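Local coordinates for lipoxygenase (Cyanothece sp., PDB 5EK8), which is a non-heme iron 9R-lipoxygenase that probably inserts molecular oxygen into polyunsaturated fatty acids, at residues K19-P24 / Q193-A198; T92-R97 / E481-R486; W440-P445 / L458-L463. All blocks are in the same frame, centred on the assembly; numbering follows the deposited sequence.

Interaction 1. Residues K19-P24 / Q193-A198; sequences KVIDSP and QAYASA
Ile21 lays its CG2 methyl over one face of the Tyr195 ring, and this CH-pi contact forms the apolar half of the interaction. The methyl sits almost above the ring centre, with Ile21 CG2 3.6 Å from the Tyr195 ring centroid and 13° off the ring normal. A beta-branched residue suits the place because both of its arms reach the aromatic surface: CG2 is anti to the backbone N, while CG1 lies beside that N (chi1 -49°), and Ile21 CD1 also comes to 4.0 Å from Tyr195 CE1. Next to this pair the contact turns polar. Asp22 approaches the backbone of the other helix, its OD2 lying 3.4 Å from Ala196 CA and 3.6 Å from Tyr195 O, without a hydrogen bond to either. The small side chain of Ala196 lets the carboxylate come in beside the helix.

What fixes the carboxylate lies just outward. Its OD2 accepts a hydrogen bond from ND2 of Asn199, one turn beyond Tyr195 on helix 188-214, and its OD1 forms a salt bridge with Arg27. Asp22 is the first residue after helix 2-21 to leave helical geometry and the centre of an inverse gamma turn, closed by a weak bond from Ser23 N to Ile21 O. Ser23 then occupies the N-cap position of the following helix. The contact lies near the surface at the corner between helices 2-21 and 24-36, where both pack on helix 188-214: Ile30 of the second helix touches both Ile21 and Tyr195.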
loop_
_atom_site.group_PDB
_atom_site.type_symbol
_atom_site.label_atom_id
_atom_site.label_comp_id
_atom_site.label_asym_id
_atom_site.label_seq_id
_atom_site.Cartn_x
_atom_site.Cartn_y
_atom_site.Cartn_z
ATOM N N LYS A 19 -5.433 1.773 -26.263
ATOM C CA LYS A 19 -6.528 2.174 -27.144
ATOM C C LYS A 19 -7.674 1.174 -27.055
ATOM O O LYS A 19 -8.839 1.558 -26.957
ATOM C CB LYS A 19 -6.061 2.283 -28.597
ATOM C CG LYS A 19 -4.783 3.071 -28.799
ATOM C CD LYS A 19 -4.927 4.514 -28.377
ATOM C CE LYS A 19 -3.628 5.268 -28.608
ATOM N NZ LYS A 19 -3.753 6.704 -28.246
ATOM N N VAL A 20 -7.331 -0.112 -27.090
ATOM C CA VAL A 20 -8.333 -1.173 -27.052
ATOM C C VAL A 20 -9.110 -1.207 -25.734
ATOM O O VAL A 20 -10.334 -1.359 -25.730
ATOM C CB VAL A 20 -7.693 -2.554 -27.280
ATOM C CG1 VAL A 20 -8.767 -3.622 -27.390
ATOM C CG2 VAL A 20 -6.837 -2.540 -28.534
ATOM N N ILE A 21 -8.402 -1.063 -24.619
ATOM C CA ILE A 21 -9.046 -1.159 -23.314
ATOM C C ILE A 21 -9.871 0.085 -22.998
ATOM O O ILE A 21 -10.988 -0.020 -22.494
ATOM C CB ILE A 21 -8.011 -1.387 -22.193
ATOM C CG1 ILE A 21 -7.068 -2.527 -22.573
ATOM C CG2 ILE A 21 -8.705 -1.708 -20.881
ATOM C CD1 ILE A 21 -6.058 -2.856 -21.516
ATOM N N ASP A 22 -9.329 1.261 -23.298
ATOM C CA ASP A 22 -10.052 2.510 -23.054
ATOM C C ASP A 22 -11.021 2.786 -24.202
ATOM O O ASP A 22 -10.977 3.841 -24.838
ATOM C CB ASP A 22 -9.079 3.679 -22.867
ATOM C CG ASP A 22 -9.730 4.883 -22.205
ATOM O OD1 ASP A 22 -10.877 4.749 -21.725
ATOM O OD2 ASP A 22 -9.090 5.956 -22.154
ATOM N N SER A 23 -11.896 1.817 -24.450
ATOM C CA SER A 23 -12.854 1.864 -25.545
ATOM C C SER A 23 -14.073 1.026 -25.166
ATOM O O SER A 23 -14.043 0.335 -24.148
ATOM C CB SER A 23 -12.214 1.353 -26.840
ATOM O OG SER A 23 -12.086 -0.056 -26.824
ATOM N N PRO A 24 -15.163 1.111 -25.955
ATOM C CA PRO A 24 -16.349 0.277 -25.715
ATOM C C PRO A 24 -16.058 -1.216 -25.568
ATOM O O PRO A 24 -16.674 -1.874 -24.728
ATOM C CB PRO A 24 -17.194 0.531 -26.962
ATOM C CG PRO A 24 -16.904 1.941 -27.293
ATOM C CD PRO A 24 -15.451 2.168 -26.944
ATOM N N GLN A 193 -10.761 4.630 -14.461
ATOM C CA GLN A 193 -9.914 5.789 -14.195
ATOM C C GLN A 193 -8.464 5.484 -14.551
ATOM O O GLN A 193 -7.778 6.305 -15.174
ATOM C CB GLN A 193 -10.011 6.218 -12.732
ATOM C CG GLN A 193 -11.323 6.871 -12.365
ATOM C CD GLN A 193 -11.177 7.813 -11.190
ATOM O OE1 GLN A 193 -10.059 8.143 -10.785
ATOM N NE2 GLN A 193 -12.304 8.253 -10.632
ATOM N N ALA A 194 -8.006 4.298 -14.167
ATOM C CA ALA A 194 -6.634 3.911 -14.471
ATOM C C ALA A 194 -6.369 3.950 -15.972
ATOM O O ALA A 194 -5.439 4.620 -16.436
ATOM C CB ALA A 194 -6.330 2.526 -13.917
ATOM N N TYR A 195 -7.203 3.243 -16.728
ATOM C CA TYR A 195 -6.991 3.103 -18.163
ATOM C C TYR A 195 -7.169 4.432 -18.887
ATOM O O TYR A 195 -6.517 4.688 -19.898
ATOM C CB TYR A 195 -7.930 2.035 -18.731
ATOM C CG TYR A 195 -7.557 0.641 -18.271
ATOM C CD1 TYR A 195 -6.245 0.187 -18.378
ATOM C CD2 TYR A 195 -8.500 -0.206 -17.697
ATOM C CE1 TYR A 195 -5.885 -1.079 -17.950
ATOM C CE2 TYR A 195 -8.149 -1.479 -17.263
ATOM C CZ TYR A 195 -6.837 -1.909 -17.391
ATOM O OH TYR A 195 -6.475 -3.171 -16.961
ATOM N N ALA A 196 -8.033 5.286 -18.352
ATOM C CA ALA A 196 -8.243 6.607 -18.926
ATOM C C ALA A 196 -6.995 7.467 -18.760
ATOM O O ALA A 196 -6.464 8.016 -19.737
ATOM C CB ALA A 196 -9.438 7.278 -18.280
ATOM N N SER A 197 -6.545 7.581 -17.510
ATOM C CA SER A 197 -5.348 8.346 -17.168
ATOM C C SER A 197 -4.158 7.886 -18.004
ATOM O O SER A 197 -3.425 8.698 -18.591
ATOM C CB SER A 197 -5.040 8.205 -15.674
ATOM O OG SER A 197 -4.136 9.202 -15.234
ATOM N N ALA A 198 -3.986 6.570 -18.063
ATOM C CA ALA A 198 -2.906 5.985 -18.838
ATOM C C ALA A 198 -3.066 6.309 -20.322
ATOM O O ALA A 198 -2.084 6.569 -21.006
ATOM C CB ALA A 198 -2.843 4.475 -18.617
#

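Interaction 2. Residues T92-R97 / E481-R486; sequences TDQNGR and EWVEIR
Gln94 and Glu481 make the polar part of this contact, a weak hydrogen bond from Gln94 NE2 to Glu481 OE1 at 3.4 Å. The N-H points at the oxygen only approximately, at 146°, and the amide and carboxylate planes are turned 78° against each other. Glutamine suits the position because its long chain, extended beyond CG (chi2 178°), carries the amide out to the helix start. Glu481 lies between helices 475-480 and 482-495, and its chain bends back at chi2 so that the carboxylate comes nearer the turn.

Van der Waals packing involves the same amide. It lies against Val483, with NE2 of Gln94 3.4 Å from CG2 of Val483 and CD of Gln94 3.8 Å from that methyl. A compact branched side chain in the first turn of the helix presents its CG2 methyl to the amide.

Within the loop, hydrogen bonds define the turn that bears Gln94. Residues Asp93 to Gly96 form a type I turn, with Gly96 N bonded to Asp93 O at 2.9 Å. Glycine readily adopts the positive phi found at the last position. The Asp93 carboxylate folds back over the turn: its OD2 takes Arg97 N at 2.8 Å, from above the carboxylate plane, and Asn95 N more weakly.

The turn belongs to the N-terminal beta-strand region, consistent with a PLAT domain, and the helix to the mainly helical catalytic part. Close by, Glu484 joins the same two parts through Asn70 and the backbone N atoms of Arg379, Lys380 and Asn381. One weak polar bond and van der Waals packing on a methyl make a small surface contact, consistent with a modest contribution beside the better-bonded Glu484.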
loop_
_atom_site.group_PDB
_atom_site.type_symbol
_atom_site.label_atom_id
_atom_site.label_comp_id
_atom_site.label_asym_id
_atom_site.label_seq_id
_atom_site.Cartn_x
_atom_site.Cartn_y
_atom_site.Cartn_z
ATOM N N THR A 92 -18.949 -23.435 7.688
ATOM C CA THR A 92 -18.009 -24.193 8.500
ATOM C C THR A 92 -18.035 -23.661 9.931
ATOM O O THR A 92 -18.288 -22.476 10.145
ATOM C CB THR A 92 -16.580 -24.091 7.946
ATOM O OG1 THR A 92 -16.202 -22.709 7.867
ATOM C CG2 THR A 92 -16.499 -24.716 6.562
ATOM N N ASP A 93 -17.778 -24.524 10.912
ATOM C CA ASP A 93 -17.618 -24.038 12.280
ATOM C C ASP A 93 -16.195 -23.528 12.458
ATOM O O ASP A 93 -15.439 -23.426 11.488
ATOM C CB ASP A 93 -17.960 -25.117 13.326
ATOM C CG ASP A 93 -17.132 -26.394 13.181
ATOM O OD1 ASP A 93 -17.649 -27.469 13.557
ATOM O OD2 ASP A 93 -15.975 -26.336 12.714
ATOM N N GLN A 94 -15.830 -23.217 13.697
ATOM C CA GLN A 94 -14.521 -22.637 13.978
ATOM C C GLN A 94 -13.397 -23.638 13.725
ATOM O O GLN A 94 -12.238 -23.252 13.563
ATOM C CB GLN A 94 -14.471 -22.118 15.413
ATOM C CG GLN A 94 -15.462 -21.001 15.680
ATOM C CD GLN A 94 -15.448 -20.528 17.126
ATOM O OE1 GLN A 94 -15.168 -21.305 18.044
ATOM N NE2 GLN A 94 -15.747 -19.247 17.334
ATOM N N ASN A 95 -13.747 -24.920 13.668
ATOM C CA ASN A 95 -12.781 -25.960 13.341
ATOM C C ASN A 95 -12.817 -26.332 11.864
ATOM O O ASN A 95 -12.226 -27.332 11.457
ATOM C CB ASN A 95 -13.024 -27.208 14.187
ATOM C CG ASN A 95 -13.049 -26.911 15.676
ATOM O OD1 ASN A 95 -13.859 -27.471 16.416
ATOM N ND2 ASN A 95 -12.168 -26.018 16.121
ATOM N N GLY A 96 -13.513 -25.525 11.068
ATOM C CA GLY A 96 -13.602 -25.749 9.636
ATOM C C GLY A 96 -14.496 -26.917 9.273
ATOM O O GLY A 96 -14.599 -27.292 8.106
ATOM N N ARG A 97 -15.144 -27.496 10.278
ATOM C CA ARG A 97 -16.038 -28.626 10.060
ATOM C C ARG A 97 -17.418 -28.154 9.604
ATOM O O ARG A 97 -17.878 -27.079 9.987
ATOM C CB ARG A 97 -16.156 -29.471 11.330
ATOM C CG ARG A 97 -14.878 -30.202 11.705
ATOM C CD ARG A 97 -15.094 -31.139 12.883
ATOM N NE ARG A 97 -13.948 -32.024 13.086
ATOM C CZ ARG A 97 -12.938 -31.771 13.913
ATOM N NH1 ARG A 97 -12.920 -30.657 14.633
ATOM N NH2 ARG A 97 -11.942 -32.640 14.022
ATOM N N GLU A 481 -17.361 -13.730 18.568
ATOM C CA GLU A 481 -16.557 -14.319 17.507
ATOM C C GLU A 481 -15.109 -13.861 17.614
ATOM O O GLU A 481 -14.463 -13.545 16.614
ATOM C CB GLU A 481 -17.136 -13.963 16.136
ATOM C CG GLU A 481 -18.504 -14.576 15.862
ATOM C CD GLU A 481 -18.455 -16.092 15.697
ATOM O OE1 GLU A 481 -17.346 -16.677 15.737
ATOM O OE2 GLU A 481 -19.535 -16.702 15.524
ATOM N N TRP A 482 -14.610 -13.844 18.845
ATOM C CA TRP A 482 -13.257 -13.390 19.135
ATOM C C TRP A 482 -12.207 -14.353 18.581
ATOM O O TRP A 482 -11.056 -13.969 18.337
ATOM C CB TRP A 482 -13.081 -13.219 20.645
ATOM C CG TRP A 482 -11.744 -12.697 21.035
ATOM C CD1 TRP A 482 -10.679 -13.423 21.488
ATOM C CD2 TRP A 482 -11.320 -11.332 21.010
ATOM N NE1 TRP A 482 -9.618 -12.591 21.742
ATOM C CE2 TRP A 482 -9.985 -11.303 21.458
ATOM C CE3 TRP A 482 -11.939 -10.130 20.648
ATOM C CZ2 TRP A 482 -9.255 -10.119 21.555
ATOM C CZ3 TRP A 482 -11.211 -8.955 20.743
ATOM C CH2 TRP A 482 -9.885 -8.958 21.196
ATOM N N VAL A 483 -12.616 -15.601 18.379
ATOM C CA VAL A 483 -11.745 -16.624 17.810
ATOM C C VAL A 483 -11.159 -16.156 16.480
ATOM O O VAL A 483 -9.986 -16.409 16.174
ATOM C CB VAL A 483 -12.507 -17.951 17.617
ATOM C CG1 VAL A 483 -11.709 -18.918 16.752
ATOM C CG2 VAL A 483 -12.825 -18.569 18.970
ATOM N N GLU A 484 -11.977 -15.451 15.706
ATOM C CA GLU A 484 -11.527 -14.871 14.447
ATOM C C GLU A 484 -10.399 -13.876 14.702
ATOM O O GLU A 484 -9.406 -13.857 13.976
ATOM C CB GLU A 484 -12.690 -14.194 13.709
ATOM C CG GLU A 484 -13.738 -15.170 13.190
ATOM C CD GLU A 484 -14.654 -14.560 12.139
ATOM O OE1 GLU A 484 -14.579 -13.333 11.917
ATOM O OE2 GLU A 484 -15.452 -15.310 11.533
ATOM N N ILE A 485 -10.545 -13.061 15.742
ATOM C CA ILE A 485 -9.493 -12.114 16.106
ATOM C C ILE A 485 -8.211 -12.845 16.477
ATOM O O ILE A 485 -7.113 -12.397 16.139
ATOM C CB ILE A 485 -9.911 -11.206 17.276
ATOM C CG1 ILE A 485 -11.184 -10.433 16.916
ATOM C CG2 ILE A 485 -8.777 -10.260 17.643
ATOM C CD1 ILE A 485 -11.083 -9.630 15.630
ATOM N N ARG A 486 -8.346 -13.981 17.155
ATOM C CA ARG A 486 -7.165 -14.759 17.511
ATOM C C ARG A 486 -6.464 -15.315 16.274
ATOM O O ARG A 486 -5.244 -15.223 16.163
ATOM C CB ARG A 486 -7.516 -15.903 18.461
ATOM C CG ARG A 486 -6.288 -16.673 18.930
ATOM C CD ARG A 486 -6.606 -17.728 19.976
ATOM N NE ARG A 486 -5.380 -18.359 20.462
ATOM C CZ ARG A 486 -5.313 -19.175 21.508
ATOM N NH1 ARG A 486 -6.405 -19.473 22.198
ATOM N NH2 ARG A 486 -4.147 -19.692 21.865
#

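Interaction 3. Residues W440-P445 / L458-L463; sequences WQPRQP and LYWQIL
Pro442 and Trp460 are the nearest pair of CA atoms across the two segments, 7.5 Å from Pro442 CA to Trp460 CA, where the extended segment 440-445 passes a helix from which the indole projects. Trp460 is the helix's partner in every contact. Pro442 lies over one face of its indole, the proline ring crossing the Trp460 side chain at about a right angle. Pro442 CD stands 3.6 Å from the centroid of the five-membered ring and 16° off its normal, a CH-pi contact. Proline is well suited here: its ring offers CG and CD as a rigid apolar surface, while its restricted phi agrees with the extended course of the chain. The Trp460 side chain starts with CG anti to the backbone N (chi1 -174°), which carries the indole from the helix toward the loop.

This is packing within the mainly helical catalytic domain of the lipoxygenase fold, where the connection from helix 421-432 folds back on helix 451-473, the helix it leads into. Helix 549-574, which carries the iron ligand His570, adjoins the contact; the side chains of Trp440 and His570 are about 12 Å apart.

At the far end of the indole, Trp460 CZ3 meets the edge of the Trp440 ring, 3.8 Å from Trp440 CZ3. The two six-membered rings are oblique, their planes at 58° and their centroids 5.6 Å apart. Trp440 O also approaches Trp460 CZ2 at 3.5 Å; this carbonyl of the buried Trp440 receives a hydrogen bond from Gln557 NE2. Tryptophan suits position 440 because its broad indole can meet Trp460 and, edge-to-face, the His561 and His565 rings of helix 549-574 at once.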
loop_
_atom_site.group_PDB
_atom_site.type_symbol
_atom_site.label_atom_id
_atom_site.label_comp_id
_atom_site.label_asym_id
_atom_site.label_seq_id
_atom_site.Cartn_x
_atom_site.Cartn_y
_atom_site.Cartn_z
ATOM N N TRP A 440 1.941 2.715 18.830
ATOM C CA TRP A 440 2.239 3.624 17.733
ATOM C C TRP A 440 1.292 4.823 17.762
ATOM O O TRP A 440 0.079 4.666 17.894
ATOM C CB TRP A 440 2.141 2.891 16.391
ATOM C CG TRP A 440 2.693 3.663 15.228
ATOM C CD1 TRP A 440 3.922 3.513 14.657
ATOM C CD2 TRP A 440 2.033 4.700 14.493
ATOM N NE1 TRP A 440 4.069 4.390 13.610
ATOM C CE2 TRP A 440 2.925 5.135 13.491
ATOM C CE3 TRP A 440 0.775 5.305 14.585
ATOM C CZ2 TRP A 440 2.600 6.147 12.589
ATOM C CZ3 TRP A 440 0.456 6.310 13.692
ATOM C CH2 TRP A 440 1.363 6.717 12.705
ATOM N N GLN A 441 1.859 6.019 17.642
ATOM C CA GLN A 441 1.074 7.249 17.588
ATOM C C GLN A 441 1.791 8.290 16.725
ATOM O O GLN A 441 3.022 8.310 16.671
ATOM C CB GLN A 441 0.820 7.791 18.995
ATOM C CG GLN A 441 2.080 8.083 19.780
ATOM C CD GLN A 441 1.794 8.579 21.179
ATOM O OE1 GLN A 441 0.639 8.787 21.552
ATOM N NE2 GLN A 441 2.849 8.770 21.967
ATOM N N PRO A 442 1.022 9.149 16.031
ATOM C CA PRO A 442 1.610 10.145 15.128
ATOM C C PRO A 442 2.497 11.158 15.846
ATOM O O PRO A 442 2.276 11.452 17.023
ATOM C CB PRO A 442 0.383 10.839 14.523
ATOM C CG PRO A 442 -0.738 9.879 14.704
ATOM C CD PRO A 442 -0.449 9.178 15.997
ATOM N N ARG A 443 3.491 11.677 15.130
ATOM C CA ARG A 443 4.399 12.694 15.658
ATOM C C ARG A 443 3.649 13.936 16.133
ATOM O O ARG A 443 2.516 14.179 15.722
ATOM C CB ARG A 443 5.425 13.088 14.594
ATOM C CG ARG A 443 4.811 13.807 13.396
ATOM C CD ARG A 443 5.706 13.735 12.161
ATOM N NE ARG A 443 5.835 12.369 11.654
ATOM C CZ ARG A 443 6.517 12.037 10.561
ATOM N NH1 ARG A 443 7.134 12.972 9.850
ATOM N NH2 ARG A 443 6.578 10.770 10.172
ATOM N N GLN A 444 4.281 14.720 16.999
ATOM C CA GLN A 444 3.694 15.973 17.463
ATOM C C GLN A 444 4.269 17.167 16.697
ATOM O O GLN A 444 5.410 17.117 16.231
ATOM C CB GLN A 444 3.917 16.142 18.967
ATOM C CG GLN A 444 3.144 15.148 19.812
ATOM C CD GLN A 444 1.652 15.190 19.539
ATOM O OE1 GLN A 444 1.078 16.256 19.319
ATOM N NE2 GLN A 444 1.017 14.023 19.543
ATOM N N PRO A 445 3.471 18.241 16.554
ATOM C CA PRO A 445 3.881 19.420 15.785
ATOM C C PRO A 445 5.078 20.146 16.385
ATOM O O PRO A 445 5.012 20.582 17.533
ATOM C CB PRO A 445 2.636 20.314 15.823
ATOM C CG PRO A 445 1.507 19.390 16.111
ATOM C CD PRO A 445 2.080 18.361 17.026
ATOM N N LEU A 458 -5.090 15.361 14.338
ATOM C CA LEU A 458 -6.531 15.559 14.198
ATOM C C LEU A 458 -7.199 14.281 13.688
ATOM O O LEU A 458 -8.174 13.777 14.277
ATOM C CB LEU A 458 -6.821 16.715 13.245
ATOM C CG LEU A 458 -7.999 17.639 13.568
ATOM C CD1 LEU A 458 -8.146 18.677 12.469
ATOM C CD2 LEU A 458 -9.302 16.867 13.766
ATOM N N TYR A 459 -6.654 13.753 12.595
ATOM C CA TYR A 459 -7.177 12.523 12.011
ATOM C C TYR A 459 -7.113 11.372 13.003
ATOM O O TYR A 459 -8.019 10.543 13.065
ATOM C CB TYR A 459 -6.413 12.150 10.741
ATOM C CG TYR A 459 -7.098 11.064 9.950
ATOM C CD1 TYR A 459 -8.376 11.260 9.443
ATOM C CD2 TYR A 459 -6.477 9.842 9.716
ATOM C CE1 TYR A 459 -9.017 10.278 8.724
ATOM C CE2 TYR A 459 -7.111 8.847 8.995
ATOM C CZ TYR A 459 -8.386 9.072 8.500
ATOM O OH TYR A 459 -9.043 8.101 7.773
ATOM N N TRP A 460 -6.036 11.336 13.780
ATOM C CA TRP A 460 -5.831 10.289 14.764
ATOM C C TRP A 460 -6.922 10.329 15.819
ATOM O O TRP A 460 -7.437 9.287 16.217
ATOM C CB TRP A 460 -4.454 10.423 15.415
ATOM C CG TRP A 460 -4.113 9.289 16.334
ATOM C CD1 TRP A 460 -4.102 9.314 17.695
ATOM C CD2 TRP A 460 -3.741 7.958 15.953
ATOM N NE1 TRP A 460 -3.740 8.084 18.188
ATOM C CE2 TRP A 460 -3.512 7.234 17.139
ATOM C CE3 TRP A 460 -3.578 7.312 14.725
ATOM C CZ2 TRP A 460 -3.130 5.893 17.133
ATOM C CZ3 TRP A 460 -3.201 5.985 14.719
ATOM C CH2 TRP A 460 -2.980 5.288 15.916
ATOM N N GLN A 461 -7.274 11.528 16.274
ATOM C CA GLN A 461 -8.335 11.665 17.267
ATOM C C GLN A 461 -9.680 11.257 16.675
ATOM O O GLN A 461 -10.515 10.646 17.360
ATOM C CB GLN A 461 -8.393 13.095 17.807
ATOM C CG GLN A 461 -7.742 13.257 19.180
ATOM C CD GLN A 461 -6.344 12.655 19.247
ATOM O OE1 GLN A 461 -5.400 13.165 18.636
ATOM N NE2 GLN A 461 -6.207 11.559 19.989
ATOM N N ILE A 462 -9.883 11.579 15.400
ATOM C CA ILE A 462 -11.079 11.109 14.701
ATOM C C ILE A 462 -11.157 9.578 14.708
ATOM O O ILE A 462 -12.196 8.995 15.039
ATOM C CB ILE A 462 -11.124 11.606 13.248
ATOM C CG1 ILE A 462 -11.225 13.130 13.210
ATOM C CG2 ILE A 462 -12.308 11.003 12.520
ATOM C CD1 ILE A 462 -11.195 13.693 11.815
ATOM N N LEU A 463 -10.047 8.937 14.351
ATOM C CA LEU A 463 -9.961 7.479 14.353
ATOM C C LEU A 463 -10.190 6.908 15.748
ATOM O O LEU A 463 -10.790 5.853 15.900
ATOM C CB LEU A 463 -8.604 7.012 13.817
ATOM C CG LEU A 463 -8.297 7.381 12.361
ATOM C CD1 LEU A 463 -7.106 6.593 11.851
ATOM C CD2 LEU A 463 -9.513 7.173 11.463
#

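Overall arrangement
From the N terminus, helix 2-21 and the turn after it open interaction 1, which closes at helix 188-214, after the chain has run through the strands of the beta-rich region. Before that closure, the loop at 92-97 has already opened interaction 2, so these two contacts cross along the sequence. Interaction 2 closes only at 481-486, joining the beta region to the helical part. Interaction 3 follows interaction 1 in series and lies wholly within the span of interaction 2, folding the loop after helix 421-432 onto helix 451-473, with 12 residues between its segments. Interactions 1 and 3 lie on opposite sides of the chain's centre, their own centres 38 Å apart, and no two of the three touch.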